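Local coordinates for Beta/gamma crystallin domain-containing protein 1 (Homo sapiens, PDB 3CW3) that may suppress malignant melanoma, perhaps through interactions with the cytoskeleton, and is represented here by a single Greek-key beta/gamma-crystallin domain, at residues A[48-52]-A[90-94]. Residues are numbered along the deposited sequence; the frame is centred on the assembly and turned at random.
Sequences QPNFE and GSIRH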
ATOM      1  N   GLN A  48       2.744  -3.176   9.262  1.00 14.75           N
ATOM      2  CA  GLN A  48       2.112  -4.044  10.251  1.00 18.02           C
ATOM      3  C   GLN A  48       0.785  -3.507  10.765  1.00 17.61           C
ATOM      4  O   GLN A  48       0.488  -2.324  10.625  1.00 16.86           O
ATOM      5  CB  GLN A  48       3.064  -4.249  11.431  1.00 19.77           C
ATOM      6  CG  GLN A  48       4.474  -4.625  11.002  1.00 26.52           C
ATOM      7  CD  GLN A  48       5.375  -4.948  12.172  1.00 28.75           C
ATOM      8  OE1 GLN A  48       5.468  -4.183  13.130  1.00 29.92           O
ATOM      9  NE2 GLN A  48       6.053  -6.086  12.095  1.00 33.32           N
ATOM     10  N   PRO A  49      -0.038  -4.385  11.366  1.00 16.26           N
ATOM     11  CA  PRO A  49      -1.335  -3.969  11.901  1.00 16.25           C
ATOM     12  C   PRO A  49      -1.163  -2.931  13.006  1.00 14.77           C
ATOM     13  O   PRO A  49      -0.083  -2.790  13.577  1.00 13.97           O
ATOM     14  CB  PRO A  49      -1.926  -5.276  12.428  1.00 15.47           C
ATOM     15  CG  PRO A  49      -1.344  -6.304  11.510  1.00 16.57           C
ATOM     16  CD  PRO A  49       0.100  -5.851  11.416  1.00 14.57           C
ATOM     17  N   ASN A  50      -2.237  -2.206  13.296  1.00 15.04           N
ATOM     18  CA  ASN A  50      -2.232  -1.189  14.335  1.00 16.26           C
ATOM     19  C   ASN A  50      -1.251  -0.045  14.095  1.00 17.41           C
ATOM     20  O   ASN A  50      -0.705   0.534  15.038  1.00 15.73           O
ATOM     21  CB  ASN A  50      -1.981  -1.848  15.693  1.00 17.64           C
ATOM     22  CG  ASN A  50      -3.053  -2.870  16.033  1.00 21.76           C
ATOM     23  OD1 ASN A  50      -4.242  -2.553  16.029  1.00 23.67           O
ATOM     24  ND2 ASN A  50      -2.640  -4.097  16.314  1.00 22.04           N
ATOM     25  N   PHE A  51      -1.033   0.265  12.821  1.00 16.11           N
ATOM     26  CA  PHE A  51      -0.177   1.368  12.413  1.00 17.22           C
ATOM     27  C   PHE A  51       1.238   1.315  12.985  1.00 18.92           C
ATOM     28  O   PHE A  51       1.728   2.283  13.565  1.00 18.35           O
ATOM     29  CB  PHE A  51      -0.880   2.675  12.795  1.00 17.24           C
ATOM     30  CG  PHE A  51      -2.370   2.640  12.543  1.00 17.32           C
ATOM     31  CD1 PHE A  51      -3.274   2.661  13.604  1.00 17.55           C
ATOM     32  CD2 PHE A  51      -2.864   2.527  11.246  1.00 16.93           C
ATOM     33  CE1 PHE A  51      -4.647   2.564  13.379  1.00 17.34           C
ATOM     34  CE2 PHE A  51      -4.233   2.432  11.007  1.00 18.62           C
ATOM     35  CZ  PHE A  51      -5.128   2.449  12.078  1.00 19.39           C
ATOM     36  N   GLU A  52       1.895   0.175  12.795  1.00 18.89           N
ATOM     37  CA  GLU A  52       3.253  -0.034  13.283  1.00 20.64           C
ATOM     38  C   GLU A  52       4.137  -0.489  12.130  1.00 19.77           C
ATOM     39  O   GLU A  52       3.635  -0.838  11.062  1.00 21.01           O
ATOM     40  CB  GLU A  52       3.264  -1.117  14.367  1.00 21.04           C
ATOM     41  CG  GLU A  52       2.453  -0.800  15.611  1.00 26.59           C
ATOM     42  CD  GLU A  52       3.008   0.382  16.377  1.00 29.74           C
ATOM     43  OE1 GLU A  52       4.244   0.568  16.371  1.00 32.15           O
ATOM     44  OE2 GLU A  52       2.215   1.117  16.998  1.00 30.88           O
ATOM     45  N   GLY A  90      -0.199  -3.949   6.261  1.00 15.55           N
ATOM     46  CA  GLY A  90      -0.585  -4.248   7.632  1.00 14.30           C
ATOM     47  C   GLY A  90      -1.772  -3.448   8.136  1.00 14.43           C
ATOM     48  O   GLY A  90      -2.653  -3.977   8.811  1.00 15.27           O
ATOM     49  N   SER A  91      -1.789  -2.163   7.820  1.00 13.80           N
ATOM     50  CA  SER A  91      -2.873  -1.290   8.243  1.00 14.02           C
ATOM     51  C   SER A  91      -2.835  -0.013   7.426  1.00 13.35           C
ATOM     52  O   SER A  91      -1.797   0.345   6.863  1.00 14.04           O
ATOM     53  CB  SER A  91      -2.760  -0.978   9.745  1.00 13.90           C
ATOM     54  OG  SER A  91      -1.448  -0.570  10.100  1.00 14.60           O
ATOM     55  N   ILE A  92      -3.976   0.659   7.348  1.00 12.93           N
ATOM     56  CA  ILE A  92      -4.095   1.892   6.585  1.00 12.14           C
ATOM     57  C   ILE A  92      -4.681   2.969   7.488  1.00 13.60           C
ATOM     58  O   ILE A  92      -5.764   2.799   8.059  1.00 13.60           O
ATOM     59  CB  ILE A  92      -5.005   1.676   5.344  1.00 12.68           C
ATOM     60  CG1 ILE A  92      -4.316   0.711   4.373  1.00 13.78           C
ATOM     61  CG2 ILE A  92      -5.323   3.003   4.683  1.00 10.94           C
ATOM     62  CD1 ILE A  92      -5.131   0.374   3.124  1.00 14.42           C
ATOM     63  N   ARG A  93      -3.949   4.070   7.623  1.00 12.81           N
ATOM     64  CA  ARG A  93      -4.381   5.175   8.461  1.00 12.75           C
ATOM     65  C   ARG A  93      -4.967   6.310   7.631  1.00 13.83           C
ATOM     66  O   ARG A  93      -4.363   6.776   6.664  1.00 13.20           O
ATOM     67  CB  ARG A  93      -3.200   5.697   9.285  1.00 14.31           C
ATOM     68  CG  ARG A  93      -3.578   6.711  10.360  1.00 14.33           C
ATOM     69  CD  ARG A  93      -4.082   6.024  11.630  1.00 15.53           C
ATOM     70  NE  ARG A  93      -4.178   6.967  12.745  1.00 16.54           N
ATOM     71  CZ  ARG A  93      -5.166   7.844  12.912  1.00 15.67           C
ATOM     72  NH1 ARG A  93      -6.169   7.904  12.041  1.00 13.01           N
ATOM     73  NH2 ARG A  93      -5.141   8.677  13.946  1.00 15.79           N
ATOM     74  N   HIS A  94      -6.155   6.746   8.029  1.00 15.93           N
ATOM     75  CA  HIS A  94      -6.869   7.828   7.368  1.00 18.38           C
ATOM     76  C   HIS A  94      -6.470   9.120   8.078  1.00 20.68           C
ATOM     77  O   HIS A  94      -6.912   9.387   9.197  1.00 20.56           O
ATOM     78  CB  HIS A  94      -8.378   7.568   7.481  1.00 20.17           C
ATOM     79  CG  HIS A  94      -9.234   8.624   6.858  1.00 22.92           C
ATOM     80  ND1 HIS A  94      -8.813   9.401   5.800  1.00 25.54           N
ATOM     81  CD2 HIS A  94     -10.511   8.999   7.115  1.00 23.05           C
ATOM     82  CE1 HIS A  94      -9.792  10.207   5.432  1.00 24.00           C
ATOM     83  NE2 HIS A  94     -10.833   9.983   6.213  1.00 23.61           N
TER
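The hydroxyl of S91 bridges two backbone groups of the loop 48-52. It donates to the carbonyl of Q48 (OG to O 2.7 Å), tilted off the carbonyl plane. The C=O...donor angle there is 146°. The same oxygen accepts the amide of F51 (N to OG 2.9 Å) in a bent bond of 140°. S91 OG stands between its own backbone N and carbonyl carbon, turned into the bend of the loop. One side-chain oxygen thus ties together the two ends of the Q48-F51 turn, whose neck is also closed by the bond from Q48 N to E52 O. These two bonds are consistent with the serine that, in beta/gamma-crystallin Greek keys, pins the folded hairpin between the first two strands of the motif.

The methylene CD of R93 sits over the centre of the F51 ring, 3.6 Å from the centroid and almost on the normal, a CH-pi contact. R93 reaches it with CG anti to its backbone N and a bend at chi2 (82°). R93 CZ is 5.5 Å from the centroid of the F51 ring, so any cation-pi attraction is weak at most; the charge is instead paired with D21 through NH1. At the ring edge, in plane, the carbonyl of I92 meets F51 CE2 (3.3 Å between O and CE2).

Close backbone packing completes the interface: P49 CA makes a CA-H...O contact with G90 O (3.4 Å). Q48 C comes to 3.5 Å from G90 CA, where G90 has no side chain to intervene, and the CA atoms of Q48 and G90 are 3.8 Å apart.

Within the second Greek-key motif, the loop connects strands 42-46 and 55-58 and folds onto edge strand 91-95, which pairs antiparallel with 42-46; G90 and S91 both face Y46 there in a classic beta bulge.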